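Cyclo(L-tyrosyl-L-tyrosyl) synthase (Mycobacterium tuberculosis, PDB 2X9Q) catalyses the ATP-independent condensation of two tyrosyl groups carried by tRNA into cyclo(L-tyrosyl-L-tyrosyl), an intermediate on the way to mycocyclosin. Local coordinates at residues A[73-76]-A[77-81]; A[98-101]-A[102-106]; A[219-222]-A[223-227]. All blocks are in the same frame, centred on the assembly; numbering follows the deposited sequence.

Interaction 1 of 3, residues A[73-76]-A[77-81]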
# COMPACT_ATOMS: atom_id res chain seq x y z
N CYS A 73 -0.97 -12.71 9.43
CA CYS A 73 -1.38 -12.24 8.09
C CYS A 73 -1.85 -13.44 7.30
O CYS A 73 -2.67 -13.30 6.43
CB CYS A 73 -0.15 -11.66 7.31
SG CYS A 73 0.52 -10.11 8.17
N GLN A 74 -1.25 -14.60 7.51
CA GLN A 74 -1.71 -15.75 6.74
C GLN A 74 -3.10 -16.19 7.11
O GLN A 74 -3.83 -16.69 6.24
CB GLN A 74 -0.75 -16.89 6.88
CG GLN A 74 -1.17 -18.16 6.10
CD GLN A 74 -0.36 -19.30 6.48
OE1 GLN A 74 -0.82 -20.14 7.26
NE2 GLN A 74 0.92 -19.37 5.96
N ILE A 75 -3.45 -16.08 8.41
CA ILE A 75 -4.82 -16.31 8.82
C ILE A 75 -5.76 -15.34 8.12
O ILE A 75 -6.86 -15.72 7.64
CB ILE A 75 -4.96 -16.20 10.39
CG1 ILE A 75 -4.27 -17.45 11.03
CG2 ILE A 75 -6.44 -16.16 10.74
CD1 ILE A 75 -4.19 -17.33 12.42
N ILE A 76 -5.38 -14.05 8.07
CA ILE A 76 -6.25 -13.07 7.38
C ILE A 76 -6.44 -13.35 5.86
O ILE A 76 -7.55 -13.18 5.30
CB ILE A 76 -5.66 -11.65 7.67
CG1 ILE A 76 -5.96 -11.31 9.16
CG2 ILE A 76 -6.26 -10.65 6.74
CD1 ILE A 76 -5.05 -10.08 9.79
N HIS A 77 -5.36 -13.75 5.21
CA HIS A 77 -5.41 -14.15 3.83
C HIS A 77 -6.43 -15.27 3.68
O HIS A 77 -7.28 -15.19 2.78
CB HIS A 77 -4.04 -14.71 3.41
CG HIS A 77 -3.98 -15.22 1.99
ND1 HIS A 77 -3.12 -16.23 1.62
CD2 HIS A 77 -4.74 -14.95 0.88
CE1 HIS A 77 -3.27 -16.49 0.32
NE2 HIS A 77 -4.30 -15.78 -0.13
N THR A 78 -6.33 -16.31 4.51
CA THR A 78 -7.31 -17.43 4.51
C THR A 78 -8.74 -17.01 4.83
O THR A 78 -9.68 -17.61 4.31
CB THR A 78 -6.83 -18.54 5.55
OG1 THR A 78 -5.53 -18.92 5.14
CG2 THR A 78 -7.71 -19.77 5.46
N GLU A 79 -8.97 -16.02 5.70
CA GLU A 79 -10.31 -15.55 5.91
C GLU A 79 -10.95 -15.05 4.55
O GLU A 79 -12.17 -15.10 4.39
CB GLU A 79 -10.35 -14.37 6.87
CG GLU A 79 -9.75 -14.64 8.24
CD GLU A 79 -10.78 -15.28 9.19
OE1 GLU A 79 -10.90 -14.82 10.32
OE2 GLU A 79 -11.52 -16.19 8.77
N GLY A 80 -10.15 -14.46 3.65
CA GLY A 80 -10.74 -14.06 2.35
C GLY A 80 -11.81 -13.00 2.45
O GLY A 80 -12.78 -12.98 1.63
N ASP A 81 -11.70 -12.08 3.43
CA ASP A 81 -12.72 -11.03 3.46
C ASP A 81 -12.43 -9.95 2.42
O ASP A 81 -13.36 -9.53 1.66
CB ASP A 81 -12.85 -10.33 4.80
CG ASP A 81 -13.29 -11.31 5.91
OD1 ASP A 81 -14.36 -11.89 5.70
OD2 ASP A 81 -12.59 -11.49 6.91
O HOH W 1 -9.29 -11.25 4.57

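Interaction 2 of 3, residues A[98-101]-A[102-106]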
# COMPACT_ATOMS: atom_id res chain seq x y z
N ARG A 98 -1.13 -7.14 -16.14
CA ARG A 98 -0.83 -7.44 -14.72
C ARG A 98 -2.02 -7.02 -13.87
O ARG A 98 -2.36 -7.72 -12.94
CB ARG A 98 0.41 -6.71 -14.22
CG ARG A 98 0.81 -7.09 -12.71
CD ARG A 98 1.62 -8.31 -12.83
NE ARG A 98 2.88 -7.80 -13.37
CZ ARG A 98 3.74 -8.52 -14.06
NH1 ARG A 98 3.52 -9.83 -14.30
NH2 ARG A 98 4.85 -7.91 -14.49
N LEU A 99 -2.65 -5.87 -14.18
CA LEU A 99 -3.81 -5.40 -13.39
C LEU A 99 -4.98 -6.37 -13.56
O LEU A 99 -5.72 -6.66 -12.61
CB LEU A 99 -4.22 -3.99 -13.79
CG LEU A 99 -3.22 -2.89 -13.32
CD1 LEU A 99 -3.56 -1.59 -14.10
CD2 LEU A 99 -3.38 -2.70 -11.76
N ARG A 100 -5.20 -6.82 -14.80
CA ARG A 100 -6.25 -7.83 -14.99
C ARG A 100 -5.95 -9.11 -14.21
O ARG A 100 -6.82 -9.69 -13.65
CB ARG A 100 -6.38 -8.19 -16.47
CG ARG A 100 -7.65 -8.97 -16.80
CD ARG A 100 -7.73 -9.16 -18.35
NE ARG A 100 -8.59 -10.31 -18.58
CZ ARG A 100 -9.92 -10.22 -18.61
NH1 ARG A 100 -10.54 -9.03 -18.48
NH2 ARG A 100 -10.61 -11.32 -18.79
N ASP A 101 -4.72 -9.58 -14.25
CA ASP A 101 -4.38 -10.82 -13.57
C ASP A 101 -4.60 -10.64 -12.04
O ASP A 101 -5.23 -11.50 -11.36
CB ASP A 101 -2.93 -11.15 -13.91
CG ASP A 101 -2.77 -11.69 -15.34
OD1 ASP A 101 -3.82 -11.95 -15.97
OD2 ASP A 101 -1.61 -11.83 -15.80
N LEU A 102 -4.23 -9.46 -11.54
CA LEU A 102 -4.43 -9.14 -10.12
C LEU A 102 -5.89 -9.12 -9.73
O LEU A 102 -6.29 -9.56 -8.62
CB LEU A 102 -3.76 -7.77 -9.75
CG LEU A 102 -2.24 -7.86 -9.53
CD1 LEU A 102 -1.53 -6.42 -9.54
CD2 LEU A 102 -1.92 -8.56 -8.18
N GLY A 103 -6.69 -8.47 -10.57
CA GLY A 103 -8.13 -8.39 -10.34
C GLY A 103 -8.77 -9.81 -10.36
O GLY A 103 -9.63 -10.10 -9.53
N LEU A 104 -8.35 -10.67 -11.27
CA LEU A 104 -8.88 -12.07 -11.28
C LEU A 104 -8.42 -12.85 -10.01
O LEU A 104 -9.20 -13.56 -9.41
CB LEU A 104 -8.35 -12.80 -12.52
CG LEU A 104 -9.03 -12.32 -13.83
CD1 LEU A 104 -8.25 -12.75 -15.09
CD2 LEU A 104 -10.55 -12.70 -13.85
N TRP A 105 -7.14 -12.69 -9.64
CA TRP A 105 -6.58 -13.31 -8.42
C TRP A 105 -7.40 -12.81 -7.27
O TRP A 105 -7.85 -13.61 -6.45
CB TRP A 105 -5.12 -12.95 -8.19
CG TRP A 105 -4.65 -13.26 -6.78
CD1 TRP A 105 -4.35 -14.51 -6.29
CD2 TRP A 105 -4.44 -12.34 -5.70
NE1 TRP A 105 -4.01 -14.40 -4.97
CE2 TRP A 105 -4.07 -13.08 -4.58
CE3 TRP A 105 -4.55 -10.92 -5.57
CZ2 TRP A 105 -3.76 -12.49 -3.35
CZ3 TRP A 105 -4.29 -10.34 -4.32
CH2 TRP A 105 -3.90 -11.12 -3.24
N GLY A 106 -7.65 -11.49 -7.20
CA GLY A 106 -8.41 -10.90 -6.08
C GLY A 106 -9.84 -11.42 -5.94
O GLY A 106 -10.32 -11.72 -4.80

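Interaction 3 of 3, residues A[219-222]-A[223-227]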
# COMPACT_ATOMS: atom_id res chain seq x y z
N THR A 219 18.79 12.73 -0.83
CA THR A 219 18.93 14.01 -0.15
C THR A 219 17.95 14.06 1.02
O THR A 219 17.03 13.22 1.12
CB THR A 219 18.61 15.11 -1.17
OG1 THR A 219 17.20 15.04 -1.59
CG2 THR A 219 19.54 14.97 -2.37
N ALA A 220 18.08 15.06 1.87
CA ALA A 220 17.11 15.25 2.96
C ALA A 220 15.66 15.43 2.42
O ALA A 220 14.69 14.90 2.98
CB ALA A 220 17.50 16.46 3.79
N THR A 221 15.53 16.18 1.31
CA THR A 221 14.25 16.40 0.71
C THR A 221 13.64 15.13 0.18
O THR A 221 12.46 14.94 0.44
CB THR A 221 14.28 17.48 -0.44
OG1 THR A 221 15.06 18.57 0.04
CG2 THR A 221 12.82 17.99 -0.76
N GLN A 222 14.40 14.29 -0.53
CA GLN A 222 13.85 13.02 -0.99
C GLN A 222 13.33 12.16 0.20
O GLN A 222 12.29 11.50 0.08
CB GLN A 222 14.83 12.21 -1.82
CG GLN A 222 15.17 12.83 -3.24
CD GLN A 222 16.48 12.24 -3.85
OE1 GLN A 222 17.05 11.30 -3.31
NE2 GLN A 222 16.92 12.79 -4.97
N GLU A 223 14.07 12.20 1.33
CA GLU A 223 13.67 11.44 2.56
C GLU A 223 12.41 11.96 3.14
O GLU A 223 11.55 11.18 3.48
CB GLU A 223 14.76 11.48 3.62
CG GLU A 223 15.93 10.68 3.18
CD GLU A 223 17.14 10.76 4.17
OE1 GLU A 223 16.99 11.14 5.36
OE2 GLU A 223 18.22 10.37 3.72
N GLN A 224 12.31 13.29 3.29
CA GLN A 224 11.13 13.90 3.85
C GLN A 224 9.89 13.64 2.94
O GLN A 224 8.83 13.28 3.42
CB GLN A 224 11.31 15.43 4.01
CG GLN A 224 10.09 16.01 4.75
CD GLN A 224 9.81 15.16 6.08
OE1 GLN A 224 10.66 15.14 6.99
NE2 GLN A 224 8.66 14.43 6.14
N VAL A 225 10.03 13.77 1.62
CA VAL A 225 8.86 13.52 0.75
C VAL A 225 8.47 12.03 0.80
O VAL A 225 7.28 11.69 0.84
CB VAL A 225 9.15 14.01 -0.71
CG1 VAL A 225 8.09 13.47 -1.74
CG2 VAL A 225 9.23 15.56 -0.66
N CYS A 226 9.46 11.14 0.83
CA CYS A 226 9.16 9.72 0.91
C CYS A 226 8.42 9.39 2.24
O CYS A 226 7.45 8.63 2.26
CB CYS A 226 10.47 8.90 0.84
SG CYS A 226 10.19 7.15 0.80
N MSE A 227 8.89 9.99 3.33
CA MSE A 227 8.16 9.86 4.64
C MSE A 227 6.72 10.35 4.49
O MSE A 227 5.77 9.73 5.02
CB MSE A 227 8.90 10.61 5.75
CG MSE A 227 8.22 10.57 7.19
SE MSE A 227 8.39 8.73 7.88
CE MSE A 227 10.34 9.04 8.41

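Interaction 1 of 3, residues A[73-76]-A[77-81]
C73 O accepts the H77 amide one turn further along helix 71-79, with H77 N 3.0 Å from C73 O. CB of H77 lies over this turn, but the imidazole does not: with CG anti to the backbone N (chi1 177°) the ring leads away from residues 73-76 and reaches V66 and Q61, where NE2 is hydrogen-bonded to Q61 OE1.

Q74 offers one oxygen to two donors of a single residue. T78 N and T78 OG1 approach Q74 O from opposite faces of its carbonyl plane, the hydroxyl at 3.0 Å. The hydroxyl can do so because OG1 sits beside its own backbone N (chi1 -57°), pointing back down the helix, so it is held against the main chain on an exposed flank.

I75 O accepts E79 N at 2.9 Å. The E79 side chain leans back over the same oxygen, CG lying 3.1 Å from I75 O, before it bends at chi2; its CG also comes alongside the CG2 methyl of I75.

I76 stands where the regular pattern gives out. I76 O receives a weak bond from G80 N and a firmer one from a water 2.7 Å away, which in turn accepts from D81 N. G80 has positive phi, its N also bonds weakly to H77 O, and the chain turns off there toward strand 82-87. This end resembles a Schellman motif in which a water bridges D81 N and I76 O, in a glycine-terminated helix C-terminus of a Rossmann-like domain.

Interaction 2 of 3, residues A[98-101]-A[102-106]
R98 with L102 and R100 with L104 are two i to i+4 contacts within helix 96-109, the helix that links strands 82-87 and 112-117. In both pairs an arginine's aliphatic stem meets a leucine methyl one turn on: R98 CG is 4.0 Å from L102 CD1, and R100 CG lies 4.2 Å from L104 CD1. R98 meets its leucine through CG, whereas the L104 methyl, besides reaching the stem of R100, also lies obliquely near the guanidinium. Both leucines have CG beside the backbone N (chi1 -80° in L102), which turns them back toward the preceding turn and lays their branches against its carbonyls; L102 CG is 3.4 Å from R98 O.

Beyond their stems the arginines diverge. R98 bends at chi2 and chi3 and carries its guanidinium to Y93 in a cation-pi contact, whereas R100 stays extended as far as NE and forms a salt bridge with E157 of helix 133-158. L104 also packs on that helix, at L158.

This is the helix of a beta-alpha-beta crossover between neighbouring parallel strands, in keeping with the Rossmann-like core that cyclodipeptide synthases share with class I aminoacyl-tRNA synthetases. Its inner face is hydrophobic: L99 packs on V87, while L102 and W105 both touch I85.

Regular i to i+4 bonds run through the segment, W105 N lying 2.8 Å from D101 O. The indole of W105 leaves this ladder because its CG is anti to the backbone N (chi1 164°). L102 O lies in the ring plane at its edge, 3.8 Å from W105 CE3, and also accepts G106 N. NE1 is hydrogen-bonded to Q61 OE1, and the ring also meets F110 edge-to-face.

Interaction 3 of 3, residues A[219-222]-A[223-227]
E223 leans back along the helix axis over T219, while Q222 does the same on another flank, so that both long side chains point toward the N-terminal end from which helix 220-244 starts. In E223 the CG atom lies beside the backbone N (chi1 -70°) and the chain is extended beyond it. The aliphatic part therefore passes T219 O, with E223 CG 3.5 Å away, and the same oxygen accepts E223 N at 3.1 Å. The carboxylate continues toward helix 194-210, where OE1 forms a salt bridge with R205.

Q222 shares this first torsion but uses it for capping. Its backbone N is 3.1 Å from T219 OG1 in a nearly straight bond (169°), and its own OE1 returns to T219 N at 3.4 Å, a weak interaction. The reciprocal pair is a capping box, with T219 as N-cap, and it caps the Q222 amide firmly and the T219 amide only weakly. NE2 of the Q222 side-chain amide donates to A128 O, at the end of helix 122-128. Further along, helix 220-244 carries residues 229-233, which are thought by similarity to bind substrate.

One turn on, V225 turns its CG2 branch back over T221 O at 3.5 Å, and that methyl approaches T221 CG2 at 4.3 Å; the V225 side chain also rests on E124 and S125. C226 takes the other course. C226 CB lies 3.3 Å from Q222 O, and its side chain packs against F207 and L208 of helix 194-210.

In the fold
The three contacts follow one another along the chain without nesting or crossing, each confined to a single helix and closing only local turns. Interaction 1 ends helix 71-79 just before strand 82-87. That strand leads into the helix of interaction 2, whose centre is about 18 Å from that of interaction 1. The two do not touch, but Q61 OE1 accepts from both H77 and W105, and V66 is touched by both side chains, so the strand region 59-68 joins them. Interaction 3 opens helix 220-244 on the other side of the chain's centre, about 34 Å from interaction 1 and 32 Å from interaction 2 between centres, and ties that helix start to helices 122-128 and 194-210.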